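Local coordinates for protein probable nitrite reductase [nad(p)h] small subunit NIRD (Mycobacterium tuberculosis, PDB 4AIV) that is the small subunit of an NADH-dependent nitrite reductase, adopts a Rieske-like fold and is probably required for the enzyme's activity in reducing nitrite to ammonium, at residues Gln81-Ala84 / Ser89-Asp92; His46-Val51 / Phe83-Gly88; Asn50-Pro53 / Val59-Arg62. All blocks are in the same frame, centred on the assembly; numbering follows the deposited sequence.

Contact 1 of 3, residues Gln81-Ala84 / Ser89-Asp92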
loop_
_atom_site.group_PDB
_atom_site.type_symbol
_atom_site.label_atom_id
_atom_site.label_comp_id
_atom_site.label_asym_id
_atom_site.label_seq_id
_atom_site.Cartn_x
_atom_site.Cartn_y
_atom_site.Cartn_z
ATOM N N GLN A 81 8.556 -9.373 -7.670
ATOM C CA GLN A 81 7.245 -9.991 -7.856
ATOM C C GLN A 81 6.146 -8.934 -7.735
ATOM O O GLN A 81 6.232 -8.037 -6.889
ATOM C CB GLN A 81 7.053 -11.133 -6.855
ATOM C CG GLN A 81 8.055 -12.243 -7.082
ATOM C CD GLN A 81 8.097 -13.257 -5.966
ATOM O OE1 GLN A 81 8.703 -13.019 -4.916
ATOM N NE2 GLN A 81 7.471 -14.407 -6.191
ATOM N N ALA A 82 5.130 -9.033 -8.592
ATOM C CA ALA A 82 4.070 -8.024 -8.670
ATOM C C ALA A 82 2.914 -8.299 -7.710
ATOM O O ALA A 82 2.396 -9.426 -7.647
ATOM C CB ALA A 82 3.536 -7.912 -10.110
ATOM N N PHE A 83 2.521 -7.266 -6.965
ATOM C CA PHE A 83 1.367 -7.323 -6.072
ATOM C C PHE A 83 0.338 -6.263 -6.480
ATOM O O PHE A 83 0.662 -5.079 -6.571
ATOM C CB PHE A 83 1.791 -7.110 -4.610
ATOM C CG PHE A 83 2.686 -8.203 -4.073
ATOM C CD1 PHE A 83 4.054 -8.165 -4.295
ATOM C CD2 PHE A 83 2.156 -9.273 -3.353
ATOM C CE1 PHE A 83 4.888 -9.168 -3.809
ATOM C CE2 PHE A 83 2.985 -10.279 -2.863
ATOM C CZ PHE A 83 4.357 -10.223 -3.093
ATOM N N ALA A 84 -0.896 -6.700 -6.720
ATOM C CA ALA A 84 -1.993 -5.792 -7.065
ATOM C C ALA A 84 -2.287 -4.828 -5.912
ATOM O O ALA A 84 -2.428 -5.252 -4.761
ATOM C CB ALA A 84 -3.237 -6.590 -7.418
ATOM N N SER A 89 -3.194 -9.052 -3.797
ATOM C CA SER A 89 -2.843 -10.361 -4.357
ATOM C C SER A 89 -1.538 -10.321 -5.145
ATOM O O SER A 89 -1.271 -9.379 -5.902
ATOM C CB SER A 89 -3.972 -10.928 -5.231
ATOM O OG SER A 89 -4.249 -10.087 -6.339
ATOM N N CYS A 90 -0.721 -11.354 -4.974
ATOM C CA CYS A 90 0.466 -11.495 -5.804
ATOM C C CYS A 90 0.017 -11.933 -7.192
ATOM O O CYS A 90 -0.550 -13.013 -7.368
ATOM C CB CYS A 90 1.435 -12.518 -5.219
ATOM S SG CYS A 90 2.985 -12.677 -6.164
ATOM N N LEU A 91 0.275 -11.088 -8.180
ATOM C CA LEU A 91 -0.165 -11.374 -9.540
ATOM C C LEU A 91 0.684 -12.473 -10.186
ATOM O O LEU A 91 0.288 -13.050 -11.191
ATOM C CB LEU A 91 -0.148 -10.093 -10.379
ATOM C CG LEU A 91 -1.094 -8.970 -9.916
ATOM C CD1 LEU A 91 -0.890 -7.706 -10.756
ATOM C CD2 LEU A 91 -2.556 -9.422 -9.973
ATOM N N ASP A 92 1.844 -12.773 -9.600
ATOM C CA ASP A 92 2.743 -13.801 -10.150
ATOM C C ASP A 92 2.569 -15.175 -9.490
ATOM O O ASP A 92 3.015 -16.190 -10.027
ATOM C CB ASP A 92 4.207 -13.373 -10.024
ATOM C CG ASP A 92 4.520 -12.090 -10.794
ATOM O OD1 ASP A 92 3.849 -11.799 -11.815
ATOM O OD2 ASP A 92 5.457 -11.383 -10.374
#
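Phe-83 and Cys-90 face each other across two antiparallel chain segments, with their CA atoms 4.3 Å apart. They form a single beta bridge of the non-hydrogen-bonded kind, because the backbone bonds lie on either side of it: Leu-91 N donates to Ala-82 O (2.7 Å), and Ala-84 N donates to Ser-89 O (2.8 Å). Cys-90 has its sulfur anti to the backbone N (chi1 -177°), and this swings SG over one face of the Phe-83 ring. Cys-90 SG sits 4.3 Å from the centroid of the Phe-83 ring, displaced toward the rim, in a sulfur-aromatic contact. Cys-90 CB packs on the same ring, 3.6 Å from Phe-83 CE2. A weak bond from Asp-92 N also ends on Cys-90 SG. Beyond the segments, Pro-53, Phe-54 and Met-60 also touch the Phe-83 side chain.

Past Leu-91 the backbone pairing stops and a side chain takes over. Asp-92 turns its carboxylate back so that OD2 accepts the amide of Ala-82 N at 3.0 Å, nearly straight at 167°, although the donor comes from well above the carboxylate plane. The other oxygen, OD1, is in a salt bridge with Arg-68 of strand 64-68, so the carboxylate is gripped from two strands and its rotation is restrained.

Leu-91 places CD2 3.9 Å from Ala-84 CB; Arg-71 and Met-73 of strand 71-75 touch the same leucine. At the far end Ser-89 OG lies beside the methyl of Ala-84 and is hydrogen-bonded to Asp-87 OD1. Strand 82-84 is an edge of the three-stranded sheet, and the chain returning after the turn pairs with that edge through the single bridge, antiparallel as in a beta hairpin. This edge belongs to the small subdomain that in true Rieske proteins carries the [2Fe-2S] cluster.

Contact 2 of 3, residues His46-Val51 / Phe83-Gly88; sequences HAVGNV and FALDDG
His-46 and Leu-85 meet where the two beta layers of this Rieske-like domain come together, close to the centre of the molecule. Strand 45-49 belongs to the large antiparallel sheet, and the turn that holds Leu-85 follows strand 82-84, an edge of the small sheet. The two side chains cross at about a right angle. They touch near their roots, His-46 CB lying 4.0 Å from Leu-85 CB, with CG of the imidazole equally close to that methylene. Leu-85 has CG anti to its own carbonyl carbon (chi1 -70°) and an extended chain, which carries its methyls away from the imidazole. Leu-85 CD2 comes 4.2 Å from Val-48 CG1, and the side chain also touches Phe-38 and Val-74, one from each sheet. Val-48 meets the turn with the same CG1, which also packs against Leu-85 O at 3.9 Å.

The turn itself is drawn in by a weak bond from Gly-88 N to Ala-84 O, and its exposed acids Asp-86 and Asp-87 both form salt bridges with Arg-71.

His-46 NE2 is hydrogen-bonded to Ser-44 OG; with a water at ND1, both ring nitrogens have partners, which restrains the ring's rotation. That water lies in the ring plane at the edge, 2.7 Å from His-46 ND1, and donates a short hydrogen bond of 2.5 Å to Leu-85 O.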
loop_
_atom_site.group_PDB
_atom_site.type_symbol
_atom_site.label_atom_id
_atom_site.label_comp_id
_atom_site.label_asym_id
_atom_site.label_seq_id
_atom_site.Cartn_x
_atom_site.Cartn_y
_atom_site.Cartn_z
ATOM N N HIS A 46 -3.209 4.034 -2.135
ATOM C CA HIS A 46 -3.386 2.616 -1.840
ATOM C C HIS A 46 -2.408 2.194 -0.753
ATOM O O HIS A 46 -1.236 2.592 -0.769
ATOM C CB HIS A 46 -3.180 1.773 -3.102
ATOM C CG HIS A 46 -4.174 2.070 -4.180
ATOM N ND1 HIS A 46 -5.390 1.434 -4.278
ATOM C CD2 HIS A 46 -4.146 2.983 -5.184
ATOM C CE1 HIS A 46 -6.066 1.919 -5.294
ATOM N NE2 HIS A 46 -5.330 2.865 -5.873
ATOM N N ALA A 47 -2.889 1.395 0.190
ATOM C CA ALA A 47 -2.047 0.930 1.294
ATOM C C ALA A 47 -2.041 -0.589 1.354
ATOM O O ALA A 47 -3.107 -1.227 1.465
ATOM C CB ALA A 47 -2.530 1.514 2.623
ATOM N N VAL A 48 -0.843 -1.171 1.261
ATOM C CA VAL A 48 -0.685 -2.616 1.364
ATOM C C VAL A 48 0.371 -2.951 2.427
ATOM O O VAL A 48 1.096 -2.066 2.896
ATOM C CB VAL A 48 -0.314 -3.279 -0.001
ATOM C CG1 VAL A 48 -1.432 -3.068 -1.029
ATOM C CG2 VAL A 48 1.017 -2.748 -0.526
ATOM N N GLY A 49 0.439 -4.216 2.821
ATOM C CA GLY A 49 1.457 -4.652 3.767
ATOM C C GLY A 49 2.856 -4.225 3.340
ATOM O O GLY A 49 3.211 -4.327 2.169
ATOM N N ASN A 50 3.649 -3.731 4.284
ATOM C CA ASN A 50 5.009 -3.284 3.976
ATOM C C ASN A 50 6.021 -4.435 3.935
ATOM O O ASN A 50 7.162 -4.272 3.470
ATOM C CB ASN A 50 5.463 -2.227 4.988
ATOM C CG ASN A 50 6.628 -1.404 4.484
ATOM O OD1 ASN A 50 6.707 -1.070 3.293
ATOM N ND2 ASN A 50 7.548 -1.075 5.385
ATOM N N VAL A 51 5.608 -5.600 4.421
ATOM C CA VAL A 51 6.513 -6.740 4.488
ATOM C C VAL A 51 6.362 -7.665 3.276
ATOM O O VAL A 51 5.272 -8.175 2.999
ATOM C CB VAL A 51 6.321 -7.541 5.794
ATOM C CG1 VAL A 51 7.286 -8.718 5.840
ATOM C CG2 VAL A 51 6.505 -6.632 7.005
ATOM N N PHE A 83 2.521 -7.266 -6.965
ATOM C CA PHE A 83 1.367 -7.323 -6.072
ATOM C C PHE A 83 0.338 -6.263 -6.480
ATOM O O PHE A 83 0.662 -5.079 -6.571
ATOM C CB PHE A 83 1.791 -7.110 -4.610
ATOM C CG PHE A 83 2.686 -8.203 -4.073
ATOM C CD1 PHE A 83 4.054 -8.165 -4.295
ATOM C CD2 PHE A 83 2.156 -9.273 -3.353
ATOM C CE1 PHE A 83 4.888 -9.168 -3.809
ATOM C CE2 PHE A 83 2.985 -10.279 -2.863
ATOM C CZ PHE A 83 4.357 -10.223 -3.093
ATOM N N ALA A 84 -0.896 -6.700 -6.720
ATOM C CA ALA A 84 -1.993 -5.792 -7.065
ATOM C C ALA A 84 -2.287 -4.828 -5.912
ATOM O O ALA A 84 -2.428 -5.252 -4.761
ATOM C CB ALA A 84 -3.237 -6.590 -7.418
ATOM N N LEU A 85 -2.382 -3.530 -6.208
ATOM C CA LEU A 85 -2.590 -2.544 -5.138
ATOM C C LEU A 85 -4.035 -2.550 -4.633
ATOM O O LEU A 85 -4.315 -2.117 -3.506
ATOM C CB LEU A 85 -2.143 -1.138 -5.588
ATOM C CG LEU A 85 -0.623 -0.948 -5.752
ATOM C CD1 LEU A 85 -0.279 0.414 -6.396
ATOM C CD2 LEU A 85 0.082 -1.087 -4.409
ATOM N N ASP A 86 -4.953 -3.067 -5.451
ATOM C CA ASP A 86 -6.364 -3.053 -5.080
ATOM C C ASP A 86 -6.742 -4.117 -4.042
ATOM O O ASP A 86 -7.546 -3.852 -3.152
ATOM C CB ASP A 86 -7.302 -3.084 -6.311
ATOM C CG ASP A 86 -7.163 -4.360 -7.152
ATOM O OD1 ASP A 86 -6.371 -5.259 -6.800
ATOM O OD2 ASP A 86 -7.875 -4.465 -8.172
ATOM N N ASP A 87 -6.143 -5.302 -4.128
ATOM C CA ASP A 87 -6.482 -6.365 -3.182
ATOM C C ASP A 87 -5.271 -7.078 -2.569
ATOM O O ASP A 87 -5.426 -8.076 -1.868
ATOM C CB ASP A 87 -7.434 -7.377 -3.826
ATOM C CG ASP A 87 -6.815 -8.101 -5.011
ATOM O OD1 ASP A 87 -5.593 -7.964 -5.263
ATOM O OD2 ASP A 87 -7.566 -8.820 -5.703
ATOM N N GLY A 88 -4.071 -6.581 -2.855
ATOM C CA GLY A 88 -2.860 -7.154 -2.289
ATOM C C GLY A 88 -2.437 -8.507 -2.845
ATOM O O GLY A 88 -1.420 -9.056 -2.416
HETATM O O HOH W 1 -6.017 -0.504 -2.545
#

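Contact 3 of 3, residues Asn50-Pro53 / Val59-Arg62; sequences NVDP and VMSR
Asn-50 and Met-60 bring the two ends of a loop together, with 4.8 Å between their CA atoms. The loop follows strand 45-49 of the Rieske-like fold and probably corresponds to the one that in cluster-bearing relatives supplies the first pair of iron ligands. Its far end, residues 60-62, is a short 3-10 turn, closed by Arg-62 N bonding to Val-59 O. Met-60 N donates to Asn-50 O at 3.0 Å.

The side chain of Asn-50 adds a second link: with CG anti to the backbone N (chi1 -161°), OD1 reaches Ser-61 N at 3.0 Å, with the donor nearly in line with the C=O bond. Successive amides of the 3-10 turn are thus held by one residue, through its backbone O and then its side-chain OD1.

Met-60 CG lies 3.4 Å from Asn-50 O. The bends at chi2 and chi3 turn the end of Met-60 away from Asn-50, so that SD runs beside Asp-52, 4.1 Å from Asp-52 CB. That aspartate uses OD1 to accept the amides of Phe-54 and Ser-55. A water accepts from Asn-50 ND2 and lies 2.8 Å from Ser-61 OG.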
loop_
_atom_site.group_PDB
_atom_site.type_symbol
_atom_site.label_atom_id
_atom_site.label_comp_id
_atom_site.label_asym_id
_atom_site.label_seq_id
_atom_site.Cartn_x
_atom_site.Cartn_y
_atom_site.Cartn_z
ATOM N N ASN A 50 3.649 -3.731 4.284
ATOM C CA ASN A 50 5.009 -3.284 3.976
ATOM C C ASN A 50 6.021 -4.435 3.935
ATOM O O ASN A 50 7.162 -4.272 3.470
ATOM C CB ASN A 50 5.463 -2.227 4.988
ATOM C CG ASN A 50 6.628 -1.404 4.484
ATOM O OD1 ASN A 50 6.707 -1.070 3.293
ATOM N ND2 ASN A 50 7.548 -1.075 5.385
ATOM N N VAL A 51 5.608 -5.600 4.421
ATOM C CA VAL A 51 6.513 -6.740 4.488
ATOM C C VAL A 51 6.362 -7.665 3.276
ATOM O O VAL A 51 5.272 -8.175 2.999
ATOM C CB VAL A 51 6.321 -7.541 5.794
ATOM C CG1 VAL A 51 7.286 -8.718 5.840
ATOM C CG2 VAL A 51 6.505 -6.632 7.005
ATOM N N ASP A 52 7.462 -7.860 2.551
ATOM C CA ASP A 52 7.505 -8.817 1.446
ATOM C C ASP A 52 7.160 -10.182 2.009
ATOM O O ASP A 52 7.834 -10.662 2.918
ATOM C CB ASP A 52 8.900 -8.831 0.796
ATOM C CG ASP A 52 9.003 -9.808 -0.383
ATOM O OD1 ASP A 52 8.626 -11.000 -0.246
ATOM O OD2 ASP A 52 9.480 -9.388 -1.460
ATOM N N PRO A 53 6.106 -10.813 1.473
ATOM C CA PRO A 53 5.622 -12.075 2.044
ATOM C C PRO A 53 6.490 -13.274 1.679
ATOM O O PRO A 53 6.240 -14.369 2.179
ATOM C CB PRO A 53 4.232 -12.225 1.423
ATOM C CG PRO A 53 4.351 -11.559 0.112
ATOM C CD PRO A 53 5.278 -10.376 0.335
ATOM N N VAL A 59 10.198 -3.853 3.068
ATOM C CA VAL A 59 10.687 -3.006 1.979
ATOM C C VAL A 59 9.680 -2.733 0.856
ATOM O O VAL A 59 10.050 -2.134 -0.160
ATOM C CB VAL A 59 11.953 -3.618 1.311
ATOM C CG1 VAL A 59 13.082 -3.833 2.339
ATOM C CG2 VAL A 59 11.596 -4.932 0.604
ATOM N N MET A 60 8.430 -3.166 1.007
ATOM C CA MET A 60 7.461 -3.000 -0.086
ATOM C C MET A 60 7.299 -1.538 -0.525
ATOM O O MET A 60 7.143 -1.258 -1.719
ATOM C CB MET A 60 6.090 -3.602 0.257
ATOM C CG MET A 60 6.087 -5.121 0.389
ATOM S SD MET A 60 6.678 -5.995 -1.081
ATOM C CE MET A 60 5.492 -5.462 -2.334
ATOM N N SER A 61 7.353 -0.618 0.434
ATOM C CA SER A 61 7.192 0.812 0.149
ATOM C C SER A 61 8.256 1.329 -0.823
ATOM O O SER A 61 8.096 2.382 -1.451
ATOM C CB SER A 61 7.248 1.623 1.442
ATOM O OG SER A 61 8.574 1.658 1.943
ATOM N N ARG A 62 9.344 0.575 -0.944
ATOM C CA ARG A 62 10.439 0.951 -1.826
ATOM C C ARG A 62 10.281 0.292 -3.198
ATOM O O ARG A 62 11.110 0.478 -4.086
ATOM C CB ARG A 62 11.786 0.602 -1.168
ATOM C CG ARG A 62 12.035 1.415 0.102
ATOM C CD ARG A 62 13.263 0.954 0.868
ATOM N NE ARG A 62 14.505 1.275 0.172
ATOM C CZ ARG A 62 15.713 0.940 0.620
ATOM N NH1 ARG A 62 15.831 0.273 1.762
ATOM N NH2 ARG A 62 16.797 1.260 -0.081
HETATM O O HOH W 2 9.293 1.468 4.665
#

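Along the chain, contact 3 closes before contact 1 opens, while contact 2 starts from the same stretch as contact 3 and ends on that of contact 1. Contacts 1 and 2 share Phe-83 and Ala-84 of strand 82-84; contacts 2 and 3 share Asn-50 and Val-51. Contact 2 is centred about 9 Å from each of the others, whose centres are about 12 Å apart. Phe-83 links contacts 1 and 3: its CZ packs on Pro-53 CG at 3.5 Å and its CD1 on Met-60 CE. Together the contacts join large sheet, small sheet and intervening loop. The sequence lacks the paired Cys-His motifs of Rieske proteins, consistent with packing and hydrogen bonds, rather than cluster ligation, holding this region.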